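Local atomic coordinates of bacterioferritin (Rhodobacter capsulatus, PDB entry 1JGC), a protein that stores iron, probably oxidising Fe(2+) with dioxygen at a ferroxidase centre and laying down Fe(3+) mineral inside a hollow shell of 24 haem-binding subunits. Residues A[95-98]-A[99-103]; A[139-143]-A[144-148]; A[41-44]-A[45-49]; A[4-7]-A[8-12]. All blocks are in the same frame, centred on the assembly; numbering follows the deposited sequence.

How the interactions relate
From the N terminus, interaction 4 starts helix 5-34, interaction 3 lies on helix 38-64, interaction 1 on helix 83-111, and interaction 2 spans the end of helix 114-144 and the start of helix 146-152. Each joins neighbouring turns of continuous chain, so none closes a long loop; the four follow in series, without nesting or crossing. Interactions 1 and 4 touch where Phe10 packs on Leu100 and Glu103, tying the first and third bundle helices together. Interactions 1 and 3 lie on opposite sides of the chain's centre, their centres about 21 Å apart. Interactions 2 and 3 do not meet, yet both touch the same neighbouring subunit.

Interaction 1 of 4, residues A[95-98]-A[99-103]; sequences HDAL and KLYRE
Tyr101 and Ala97, one turn apart on helix 83-111, meet through both backbone and side chain. The backbone bonds follow the i to i+4 pattern of an alpha-helix: Tyr101 N donates to Ala97 O at 2.8 Å and Arg102 N to Leu98 O at 2.9 Å, while Lys99 N and Leu100 N reach His95 O and Asp96 O in the same way. Among the apolar contacts, Ala97 CB touches the outer half of the phenol ring, 3.9 Å from Tyr101 CE2. The ring is laid back over this residue because CG stands anti to the carbonyl carbon (chi1 -60°), and Ala97 O lies over one ring face, displaced toward the rim. Arg102 uses its chain, extended from CG to NE, to bring one face of the guanidinium over Leu98 CB, with NH1 3.8 Å from that CB. The charged ends have partners on other parts of the chain: Arg102 bridges to Glu128 and Asp96 to Arg78. Tyr101 OH makes a weak hydrogen bond to Glu127, and a phenylalanine in place of Tyr101 would probably leave that carboxylate without this partner. Glu127 is an iron ligand of the ferroxidase centre, metal-free in this crystal, so the tyrosine belongs to the second shell of a diiron site inside a ferritin-like four-helix bundle.

Interaction 2 of 4, residues A[139-143]-A[144-148]; sequences SLYDR and LGPQG
Leu144 and Gly145 bond back to Leu140 and Tyr141 in a local helix-end contact, at the point where helix 114-144 stops and the chain turns into helix 146-152. Two backbone bonds complete the last turn: Leu144 N donates to Leu140 O at 2.9 Å and Gly145 N to Tyr141 O at 2.8 Å. Beyond them the path changes at Gly145, whose phi of 99° and psi of 155° are far from helical; a side chain at these angles would be jammed against the carbonyl oxygen of Leu144. Pro146 then opens the next helix, with Gly145 as its N-cap residue. This glycine-proline break joins the fourth long helix of the ferritin fold to the short fifth helix, which in ferritins lies at the fourfold contacts between subunits. Consistent with that place, Leu144 packs on Ala150 of a neighbouring subunit, and Arg143 makes a cation-pi contact with Trp35 of the same neighbour.

Two side-chain pairs support the turn. Within the last turn of helix 114-144, Leu140 CD1 meets the branch point of Leu144 at 3.6 Å from its CG, and Leu144 CD1 lies 3.7 Å from Leu140 CG, so each leucine brings a methyl to the other's branch. Across the break, Tyr141 has CG anti to the backbone N (chi1 -171°), which carries its ring past the helix end to Pro146. The two side chains run at about a right angle to each other, with Tyr141 OH 3.8 Å from Pro146 CA and Tyr141 CE1 4.2 Å from Pro146 CG. Phe149 meets the Tyr141 ring as well.

Interaction 3 of 4, residues A[41-44]-A[45-49]; sequences AKKS and REESI. With HEM (protoporphyrin IX containing Fe), chain D.
Lys43 lies crosswise to both Glu46 and Glu47, meeting each at about a right angle. Its chain bends at chi2 (54°), which brings the ammonium round toward the two acids one turn further along the helix. NZ forms a long salt bridge with Glu46 OE1 at 4.0 Å. The Glu47 carboxylate meets the lysine lower down, at CE, 4.2 Å from OE2, while NZ itself remains 5.1 Å from Glu47 OE2, too far for a bond. Lys43 also makes a cation-pi contact with Phe133. An alanine in place of Glu47 would probably open a gap beside Lys43 CE and take away one of the two negative charges near the ammonium. Glu47 is buried and lies close to His130, an iron ligand, so this turn of helix 38-64 borders the ferroxidase site of the four-helix bundle.

Arg45 leads the other way, to the haem pocket. Its guanidinium meets the propionate edge-on, O2D lying in the guanidinium plane, 2.8 Å from NH2; with an N-H...O angle of 119° the bond is weak. Beside it Ile49 sets CG2 against the other propionate arm, 3.7 Å from haem CBA. Ser48, next to the axial haem ligand Met52, gives its backbone N to Ser44 O at 3.0 Å, and the hydroxyls of Ser48 and Ser44 bond to Ile22 O and Gln32 OE1 respectively.

Interaction 4 of 4, residues A[4-7]-A[8-12]; sequences DAKV and IEFLN
Val7, Lys6 and Ile8 carry this contact in the first turns of helix 5-34, just behind an N-cap formed by Asp4, where the first long helix of the ferritin-like bundle begins. Val7 is the most enclosed of the three. Its side chain runs alongside that of Leu11 in the same direction, and its CG1 comes 4.0 Å from Leu11 CD1. Beneath this pair Leu11 N donates to Val7 O at 2.9 Å in the regular helical manner. Their shared apolar side fits between other parts of the bundle: both touch Leu65, while Val7 also packs on Tyr107 and Leu11 on Phe120.

Lys6 has CG anti to the backbone N (chi1 -162°) and is extended beyond it, so that its aliphatic end runs obliquely past Phe10, with CE 3.9 Å from CE2 of the ring. Its ammonium is not bridged to Glu9, NZ and OE1 being 6.1 Å apart; instead it makes a cation-pi contact with Tyr107.

Ile8 turns back toward the start of the helix. Ile8 CB rests 3.5 Å from Ala5 O, and CG1 lies near Asp4 O, the carbonyl to which Ile8 N donates.

The cap is made by a single carboxylate oxygen, Asp4 OD2, which is also hydrogen-bonded to Tyr107 OH and accepts weakly from two backbone amides of the first turn. Lys6 N reaches Asp4 OD2 at 3.0 Å, with an N-H...O angle of 125°. Val7 N lies farther off, 3.3 Å from Asp4 OD2, at a somewhat straighter 135°.

Interaction 1 of 4, residues A[95-98]-A[99-103]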
loop_
_atom_site.group_PDB
_atom_site.type_symbol
_atom_site.label_atom_id
_atom_site.label_comp_id
_atom_site.label_asym_id
_atom_site.label_seq_id
_atom_site.Cartn_x
_atom_site.Cartn_y
_atom_site.Cartn_z
ATOM N N HIS A 95 -4.548 46.283 -29.591
ATOM C CA HIS A 95 -4.518 47.734 -29.445
ATOM C C HIS A 95 -5.911 48.334 -29.597
ATOM O O HIS A 95 -6.281 49.234 -28.848
ATOM C CB HIS A 95 -3.533 48.335 -30.453
ATOM C CG HIS A 95 -2.096 48.197 -30.041
ATOM N ND1 HIS A 95 -1.069 48.052 -30.951
ATOM C CD2 HIS A 95 -1.512 48.213 -28.817
ATOM C CE1 HIS A 95 0.084 47.983 -30.308
ATOM N NE2 HIS A 95 -0.156 48.079 -29.013
ATOM N N ASP A 96 -6.689 47.835 -30.556
ATOM C CA ASP A 96 -8.044 48.335 -30.733
ATOM C C ASP A 96 -8.868 47.998 -29.499
ATOM O O ASP A 96 -9.608 48.847 -28.989
ATOM C CB ASP A 96 -8.710 47.715 -31.959
ATOM C CG ASP A 96 -8.117 48.215 -33.254
ATOM O OD1 ASP A 96 -7.367 49.226 -33.212
ATOM O OD2 ASP A 96 -8.411 47.605 -34.314
ATOM N N ALA A 97 -8.740 46.760 -29.014
ATOM C CA ALA A 97 -9.484 46.332 -27.829
ATOM C C ALA A 97 -9.107 47.173 -26.607
ATOM O O ALA A 97 -9.985 47.633 -25.878
ATOM C CB ALA A 97 -9.240 44.839 -27.546
ATOM N N LEU A 98 -7.815 47.385 -26.379
ATOM C CA LEU A 98 -7.399 48.192 -25.231
ATOM C C LEU A 98 -7.994 49.602 -25.306
ATOM O O LEU A 98 -8.437 50.172 -24.301
ATOM C CB LEU A 98 -5.871 48.278 -25.161
ATOM C CG LEU A 98 -5.158 47.097 -24.503
ATOM C CD1 LEU A 98 -3.662 47.214 -24.751
ATOM C CD2 LEU A 98 -5.446 47.084 -23.012
ATOM N N LYS A 99 -7.996 50.156 -26.509
ATOM C CA LYS A 99 -8.528 51.490 -26.737
ATOM C C LYS A 99 -9.974 51.500 -26.267
ATOM O O LYS A 99 -10.377 52.349 -25.471
ATOM C CB LYS A 99 -8.449 51.816 -28.232
ATOM C CG LYS A 99 -8.910 53.199 -28.612
ATOM C CD LYS A 99 -8.712 53.436 -30.111
ATOM C CE LYS A 99 -9.142 54.853 -30.528
ATOM N NZ LYS A 99 -10.614 55.108 -30.368
ATOM N N LEU A 100 -10.745 50.533 -26.749
ATOM C CA LEU A 100 -12.148 50.427 -26.388
ATOM C C LEU A 100 -12.377 50.205 -24.901
ATOM O O LEU A 100 -13.290 50.798 -24.319
ATOM C CB LEU A 100 -12.807 49.294 -27.171
ATOM C CG LEU A 100 -14.212 48.890 -26.708
ATOM C CD1 LEU A 100 -15.152 50.069 -26.839
ATOM C CD2 LEU A 100 -14.709 47.715 -27.537
ATOM N N TYR A 101 -11.557 49.352 -24.287
ATOM C CA TYR A 101 -11.721 49.052 -22.867
ATOM C C TYR A 101 -11.398 50.224 -21.957
ATOM O O TYR A 101 -12.062 50.416 -20.942
ATOM C CB TYR A 101 -10.864 47.852 -22.449
ATOM C CG TYR A 101 -11.172 46.557 -23.165
ATOM C CD1 TYR A 101 -12.425 46.317 -23.728
ATOM C CD2 TYR A 101 -10.211 45.552 -23.255
ATOM C CE1 TYR A 101 -12.709 45.105 -24.364
ATOM C CE2 TYR A 101 -10.482 44.336 -23.884
ATOM C CZ TYR A 101 -11.729 44.122 -24.433
ATOM O OH TYR A 101 -11.987 42.914 -25.033
ATOM N N ARG A 102 -10.378 51.002 -22.307
ATOM C CA ARG A 102 -10.006 52.155 -21.494
ATOM C C ARG A 102 -11.121 53.204 -21.507
ATOM O O ARG A 102 -11.368 53.909 -20.517
ATOM C CB ARG A 102 -8.704 52.752 -22.016
ATOM C CG ARG A 102 -7.535 51.816 -21.826
ATOM C CD ARG A 102 -6.234 52.371 -22.340
ATOM N NE ARG A 102 -5.126 51.536 -21.891
ATOM C CZ ARG A 102 -4.142 51.110 -22.677
ATOM N NH1 ARG A 102 -4.124 51.442 -23.959
ATOM N NH2 ARG A 102 -3.176 50.339 -22.186
ATOM N N GLU A 103 -11.806 53.271 -22.641
ATOM C CA GLU A 103 -12.904 54.198 -22.856
ATOM C C GLU A 103 -14.105 53.750 -22.016
ATOM O O GLU A 103 -14.661 54.522 -21.229
ATOM C CB GLU A 103 -13.249 54.170 -24.336
ATOM C CG GLU A 103 -13.917 55.395 -24.880
ATOM C CD GLU A 103 -14.176 55.259 -26.378
ATOM O OE1 GLU A 103 -13.198 54.974 -27.128
ATOM O OE2 GLU A 103 -15.353 55.432 -26.786
#

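Interaction 2 of 4, residues A[139-143]-A[144-148]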
loop_
_atom_site.group_PDB
_atom_site.type_symbol
_atom_site.label_atom_id
_atom_site.label_comp_id
_atom_site.label_asym_id
_atom_site.label_seq_id
_atom_site.Cartn_x
_atom_site.Cartn_y
_atom_site.Cartn_z
ATOM N N SER A 139 9.688 40.771 -31.354
ATOM C CA SER A 139 11.073 41.163 -31.183
ATOM C C SER A 139 11.982 39.953 -31.388
ATOM O O SER A 139 13.038 40.050 -32.016
ATOM C CB SER A 139 11.284 41.721 -29.785
ATOM O OG SER A 139 12.661 41.776 -29.495
ATOM N N LEU A 140 11.565 38.811 -30.852
ATOM C CA LEU A 140 12.343 37.589 -30.989
ATOM C C LEU A 140 12.322 37.116 -32.439
ATOM O O LEU A 140 13.272 36.490 -32.911
ATOM C CB LEU A 140 11.774 36.493 -30.081
ATOM C CG LEU A 140 12.469 35.135 -30.159
ATOM C CD1 LEU A 140 13.907 35.280 -29.694
ATOM C CD2 LEU A 140 11.726 34.128 -29.296
ATOM N N TYR A 141 11.233 37.415 -33.138
ATOM C CA TYR A 141 11.089 37.022 -34.531
ATOM C C TYR A 141 12.139 37.732 -35.390
ATOM O O TYR A 141 12.815 37.109 -36.210
ATOM C CB TYR A 141 9.681 37.364 -35.025
ATOM C CG TYR A 141 9.343 36.819 -36.385
ATOM C CD1 TYR A 141 9.919 37.350 -37.534
ATOM C CD2 TYR A 141 8.452 35.753 -36.525
ATOM C CE1 TYR A 141 9.620 36.831 -38.800
ATOM C CE2 TYR A 141 8.146 35.227 -37.784
ATOM C CZ TYR A 141 8.737 35.770 -38.914
ATOM O OH TYR A 141 8.462 35.243 -40.152
ATOM N N ASP A 142 12.288 39.036 -35.192
ATOM C CA ASP A 142 13.259 39.795 -35.963
ATOM C C ASP A 142 14.686 39.399 -35.592
ATOM O O ASP A 142 15.563 39.337 -36.449
ATOM C CB ASP A 142 13.048 41.298 -35.752
ATOM C CG ASP A 142 11.673 41.765 -36.217
ATOM O OD1 ASP A 142 11.113 41.126 -37.144
ATOM O OD2 ASP A 142 11.160 42.774 -35.666
ATOM N N ARG A 143 14.923 39.126 -34.317
ATOM C CA ARG A 143 16.253 38.740 -33.869
ATOM C C ARG A 143 16.669 37.382 -34.426
ATOM O O ARG A 143 17.803 37.217 -34.879
ATOM C CB ARG A 143 16.316 38.706 -32.344
ATOM C CG ARG A 143 17.548 38.003 -31.823
ATOM C CD ARG A 143 17.674 38.112 -30.326
ATOM N NE ARG A 143 18.266 39.383 -29.923
ATOM C CZ ARG A 143 17.630 40.302 -29.207
ATOM N NH1 ARG A 143 16.377 40.082 -28.826
ATOM N NH2 ARG A 143 18.245 41.425 -28.852
ATOM N N LEU A 144 15.756 36.414 -34.398
ATOM C CA LEU A 144 16.049 35.077 -34.897
ATOM C C LEU A 144 16.021 35.018 -36.419
ATOM O O LEU A 144 16.838 34.327 -37.037
ATOM C CB LEU A 144 15.028 34.064 -34.364
ATOM C CG LEU A 144 14.945 33.811 -32.864
ATOM C CD1 LEU A 144 13.872 32.787 -32.583
ATOM C CD2 LEU A 144 16.287 33.328 -32.357
ATOM N N GLY A 145 15.076 35.740 -37.016
ATOM C CA GLY A 145 14.927 35.721 -38.459
ATOM C C GLY A 145 13.798 34.772 -38.823
ATOM O O GLY A 145 13.504 33.858 -38.065
ATOM N N PRO A 146 13.153 34.947 -39.984
ATOM C CA PRO A 146 12.049 34.079 -40.409
ATOM C C PRO A 146 12.283 32.586 -40.206
ATOM O O PRO A 146 11.481 31.921 -39.561
ATOM C CB PRO A 146 11.882 34.436 -41.882
ATOM C CG PRO A 146 12.264 35.875 -41.908
ATOM C CD PRO A 146 13.492 35.912 -41.042
ATOM N N GLN A 147 13.376 32.064 -40.756
ATOM C CA GLN A 147 13.683 30.639 -40.645
ATOM C C GLN A 147 13.950 30.193 -39.210
ATOM O O GLN A 147 13.455 29.158 -38.767
ATOM C CB GLN A 147 14.882 30.287 -41.528
ATOM C CG GLN A 147 14.680 30.660 -42.985
ATOM C CD GLN A 147 15.786 30.148 -43.888
ATOM O OE1 GLN A 147 16.963 30.426 -43.664
ATOM N NE2 GLN A 147 15.413 29.400 -44.922
ATOM N N GLY A 148 14.730 30.980 -38.486
ATOM C CA GLY A 148 15.043 30.636 -37.112
ATOM C C GLY A 148 13.824 30.598 -36.214
ATOM O O GLY A 148 13.685 29.704 -35.380
#

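Interaction 3 of 4, residues A[41-44]-A[45-49]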
loop_
_atom_site.group_PDB
_atom_site.type_symbol
_atom_site.label_atom_id
_atom_site.label_comp_id
_atom_site.label_asym_id
_atom_site.label_seq_id
_atom_site.Cartn_x
_atom_site.Cartn_y
_atom_site.Cartn_z
ATOM N N ALA A 41 1.005 27.392 -32.894
ATOM C CA ALA A 41 -0.410 27.067 -32.973
ATOM C C ALA A 41 -1.062 26.863 -31.606
ATOM O O ALA A 41 -2.161 27.366 -31.357
ATOM C CB ALA A 41 -0.603 25.823 -33.831
ATOM N N LYS A 42 -0.386 26.132 -30.721
ATOM C CA LYS A 42 -0.940 25.865 -29.402
ATOM C C LYS A 42 -1.143 27.130 -28.602
ATOM O O LYS A 42 -2.088 27.221 -27.824
ATOM C CB LYS A 42 -0.056 24.882 -28.634
ATOM C CG LYS A 42 -0.006 23.529 -29.311
ATOM C CD LYS A 42 0.988 22.588 -28.651
ATOM C CE LYS A 42 1.247 21.357 -29.542
ATOM N NZ LYS A 42 2.183 20.408 -28.878
ATOM N N LYS A 43 -0.269 28.109 -28.797
ATOM C CA LYS A 43 -0.402 29.361 -28.078
ATOM C C LYS A 43 -1.657 30.089 -28.564
ATOM O O LYS A 43 -2.430 30.624 -27.762
ATOM C CB LYS A 43 0.836 30.226 -28.282
ATOM C CG LYS A 43 0.842 31.498 -27.452
ATOM C CD LYS A 43 0.643 31.209 -25.970
ATOM C CE LYS A 43 0.582 32.499 -25.158
ATOM N NZ LYS A 43 0.211 32.245 -23.730
ATOM N N SER A 44 -1.868 30.092 -29.879
ATOM C CA SER A 44 -3.047 30.736 -30.446
ATOM C C SER A 44 -4.328 30.085 -29.930
ATOM O O SER A 44 -5.314 30.778 -29.657
ATOM C CB SER A 44 -3.023 30.667 -31.974
ATOM O OG SER A 44 -2.055 31.546 -32.496
ATOM N N ARG A 45 -4.318 28.760 -29.801
ATOM C CA ARG A 45 -5.493 28.052 -29.317
ATOM C C ARG A 45 -5.787 28.493 -27.890
ATOM O O ARG A 45 -6.933 28.747 -27.536
ATOM C CB ARG A 45 -5.278 26.534 -29.364
ATOM C CG ARG A 45 -6.451 25.785 -29.988
ATOM C CD ARG A 45 -6.336 24.270 -29.889
ATOM N NE ARG A 45 -6.963 23.774 -28.671
ATOM C CZ ARG A 45 -7.962 22.893 -28.643
ATOM N NH1 ARG A 45 -8.453 22.395 -29.768
ATOM N NH2 ARG A 45 -8.487 22.525 -27.483
ATOM N N GLU A 46 -4.746 28.592 -27.073
ATOM C CA GLU A 46 -4.915 29.019 -25.691
ATOM C C GLU A 46 -5.514 30.426 -25.608
ATOM O O GLU A 46 -6.469 30.658 -24.869
ATOM C CB GLU A 46 -3.576 29.002 -24.952
ATOM C CG GLU A 46 -3.117 27.636 -24.470
ATOM C CD GLU A 46 -1.673 27.659 -23.934
ATOM O OE1 GLU A 46 -1.321 28.607 -23.173
ATOM O OE2 GLU A 46 -0.898 26.725 -24.274
ATOM N N GLU A 47 -4.952 31.363 -26.364
ATOM C CA GLU A 47 -5.449 32.732 -26.354
ATOM C C GLU A 47 -6.906 32.809 -26.802
ATOM O O GLU A 47 -7.682 33.583 -26.254
ATOM C CB GLU A 47 -4.564 33.623 -27.230
ATOM C CG GLU A 47 -3.133 33.783 -26.710
ATOM C CD GLU A 47 -2.212 34.489 -27.722
ATOM O OE1 GLU A 47 -2.246 34.115 -28.918
ATOM O OE2 GLU A 47 -1.449 35.412 -27.331
ATOM N N SER A 48 -7.281 32.003 -27.788
ATOM C CA SER A 48 -8.657 31.989 -28.275
ATOM C C SER A 48 -9.596 31.520 -27.163
ATOM O O SER A 48 -10.672 32.078 -26.964
ATOM C CB SER A 48 -8.784 31.058 -29.495
ATOM O OG SER A 48 -10.121 30.971 -29.970
ATOM N N ILE A 49 -9.184 30.487 -26.443
ATOM C CA ILE A 49 -9.987 29.961 -25.346
ATOM C C ILE A 49 -10.026 30.947 -24.166
ATOM O O ILE A 49 -10.967 30.947 -23.381
ATOM C CB ILE A 49 -9.461 28.563 -24.918
ATOM C CG1 ILE A 49 -9.700 27.584 -26.070
ATOM C CG2 ILE A 49 -10.163 28.075 -23.666
ATOM C CD1 ILE A 49 -9.256 26.172 -25.816
HETATM C CHA HEM D . -14.369 25.622 -25.453
HETATM C CHB HEM D . -17.322 29.449 -25.062
HETATM C CHC HEM D . -16.799 30.200 -29.773
HETATM C CHD HEM D . -14.407 26.060 -30.267
HETATM C C1A HEM D . -15.046 26.722 -24.928
HETATM C C2A HEM D . -14.913 27.307 -23.608
HETATM C C3A HEM D . -16.027 28.100 -23.418
HETATM C C4A HEM D . -16.504 28.382 -24.754
HETATM C CMA HEM D . -16.477 28.781 -22.113
HETATM C CAA HEM D . -13.677 27.373 -22.712
HETATM C CBA HEM D . -12.982 26.080 -22.326
HETATM C CGA HEM D . -13.840 25.190 -21.464
HETATM O O1A HEM D . -13.374 24.075 -21.132
HETATM O O2A HEM D . -14.973 25.603 -21.118
HETATM C C1B HEM D . -17.441 30.017 -26.316
HETATM C C2B HEM D . -18.158 31.246 -26.612
HETATM C C3B HEM D . -18.080 31.433 -27.969
HETATM C C4B HEM D . -17.213 30.365 -28.473
HETATM C CMB HEM D . -18.843 32.179 -25.613
HETATM C CAB HEM D . -18.667 32.508 -28.634
HETATM C CBB HEM D . -19.299 32.458 -29.866
HETATM C C1C HEM D . -16.002 29.208 -30.297
HETATM C C2C HEM D . -15.507 29.200 -31.659
HETATM C C3C HEM D . -14.804 28.026 -31.822
HETATM C C4C HEM D . -14.936 27.312 -30.552
HETATM C CMC HEM D . -15.726 30.309 -32.702
HETATM C CAC HEM D . -14.073 27.620 -32.940
HETATM C CBC HEM D . -14.306 27.976 -34.259
HETATM C C1D HEM D . -14.234 25.523 -29.006
HETATM C C2D HEM D . -13.527 24.281 -28.727
HETATM C C3D HEM D . -13.511 24.137 -27.353
HETATM C C4D HEM D . -14.170 25.327 -26.795
HETATM C CMD HEM D . -12.923 23.309 -29.748
HETATM C CAD HEM D . -13.024 22.858 -26.664
HETATM C CBD HEM D . -11.761 22.934 -25.826
HETATM C CGD HEM D . -11.268 21.556 -25.379
HETATM O O1D HEM D . -12.091 20.760 -24.860
HETATM O O2D HEM D . -10.054 21.276 -25.539
HETATM N NA HEM D . -15.769 27.634 -25.680
HETATM N NB HEM D . -16.820 29.509 -27.458
HETATM N NC HEM D . -15.526 28.132 -29.588
HETATM N ND HEM D . -14.626 26.153 -27.821
HETATM FE FE HEM D . -15.653 27.876 -27.623
#

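Interaction 4 of 4, residues A[4-7]-A[8-12]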
loop_
_atom_site.group_PDB
_atom_site.type_symbol
_atom_site.label_atom_id
_atom_site.label_comp_id
_atom_site.label_asym_id
_atom_site.label_seq_id
_atom_site.Cartn_x
_atom_site.Cartn_y
_atom_site.Cartn_z
ATOM N N ASP A 4 -27.078 50.891 -16.350
ATOM C CA ASP A 4 -26.985 52.109 -17.138
ATOM C C ASP A 4 -26.955 51.730 -18.616
ATOM O O ASP A 4 -26.070 50.994 -19.055
ATOM C CB ASP A 4 -25.705 52.852 -16.789
ATOM C CG ASP A 4 -25.579 54.157 -17.530
ATOM O OD1 ASP A 4 -26.098 55.173 -17.008
ATOM O OD2 ASP A 4 -24.978 54.164 -18.635
ATOM N N ALA A 5 -27.912 52.235 -19.384
ATOM C CA ALA A 5 -27.987 51.932 -20.806
ATOM C C ALA A 5 -26.649 52.021 -21.538
ATOM O O ALA A 5 -26.333 51.153 -22.352
ATOM C CB ALA A 5 -29.010 52.845 -21.495
ATOM N N LYS A 6 -25.856 53.051 -21.266
ATOM C CA LYS A 6 -24.592 53.160 -21.984
ATOM C C LYS A 6 -23.525 52.163 -21.533
ATOM O O LYS A 6 -22.615 51.841 -22.288
ATOM C CB LYS A 6 -24.037 54.585 -21.915
ATOM C CG LYS A 6 -22.998 54.815 -22.996
ATOM C CD LYS A 6 -22.525 56.255 -23.094
ATOM C CE LYS A 6 -21.509 56.389 -24.239
ATOM N NZ LYS A 6 -20.915 57.772 -24.384
ATOM N N VAL A 7 -23.618 51.683 -20.300
ATOM C CA VAL A 7 -22.650 50.707 -19.826
ATOM C C VAL A 7 -22.928 49.431 -20.614
ATOM O O VAL A 7 -22.014 48.735 -21.052
ATOM C CB VAL A 7 -22.815 50.431 -18.311
ATOM C CG1 VAL A 7 -22.007 49.202 -17.911
ATOM C CG2 VAL A 7 -22.339 51.642 -17.507
ATOM N N ILE A 8 -24.205 49.144 -20.811
ATOM C CA ILE A 8 -24.611 47.964 -21.546
ATOM C C ILE A 8 -24.125 48.060 -22.991
ATOM O O ILE A 8 -23.742 47.061 -23.599
ATOM C CB ILE A 8 -26.144 47.808 -21.483
ATOM C CG1 ILE A 8 -26.549 47.530 -20.028
ATOM C CG2 ILE A 8 -26.615 46.711 -22.425
ATOM C CD1 ILE A 8 -28.020 47.294 -19.807
ATOM N N GLU A 9 -24.129 49.265 -23.542
ATOM C CA GLU A 9 -23.669 49.463 -24.906
ATOM C C GLU A 9 -22.184 49.125 -24.970
ATOM O O GLU A 9 -21.730 48.421 -25.874
ATOM C CB GLU A 9 -23.880 50.915 -25.327
ATOM C CG GLU A 9 -24.963 51.124 -26.358
ATOM C CD GLU A 9 -25.312 52.597 -26.531
ATOM O OE1 GLU A 9 -24.403 53.419 -26.844
ATOM O OE2 GLU A 9 -26.501 52.931 -26.344
ATOM N N PHE A 10 -21.430 49.644 -24.005
ATOM C CA PHE A 10 -20.000 49.393 -23.947
ATOM C C PHE A 10 -19.718 47.900 -23.797
ATOM O O PHE A 10 -18.840 47.365 -24.477
ATOM C CB PHE A 10 -19.372 50.169 -22.789
ATOM C CG PHE A 10 -18.873 51.539 -23.175
ATOM C CD1 PHE A 10 -17.906 51.684 -24.167
ATOM C CD2 PHE A 10 -19.343 52.682 -22.525
ATOM C CE1 PHE A 10 -17.409 52.950 -24.508
ATOM C CE2 PHE A 10 -18.855 53.947 -22.857
ATOM C CZ PHE A 10 -17.884 54.081 -23.851
ATOM N N LEU A 11 -20.462 47.230 -22.916
ATOM C CA LEU A 11 -20.286 45.797 -22.702
ATOM C C LEU A 11 -20.532 45.015 -24.004
ATOM O O LEU A 11 -19.780 44.099 -24.339
ATOM C CB LEU A 11 -21.230 45.310 -21.593
ATOM C CG LEU A 11 -20.834 45.758 -20.183
ATOM C CD1 LEU A 11 -21.959 45.464 -19.195
ATOM C CD2 LEU A 11 -19.539 45.052 -19.777
ATOM N N ASN A 12 -21.582 45.385 -24.737
ATOM C CA ASN A 12 -21.885 44.716 -25.994
ATOM C C ASN A 12 -20.809 44.993 -27.042
ATOM O O ASN A 12 -20.565 44.176 -27.924
ATOM C CB ASN A 12 -23.246 45.152 -26.521
ATOM C CG ASN A 12 -24.325 44.145 -26.224
ATOM O OD1 ASN A 12 -24.180 42.956 -26.523
ATOM N ND2 ASN A 12 -25.420 44.608 -25.638
#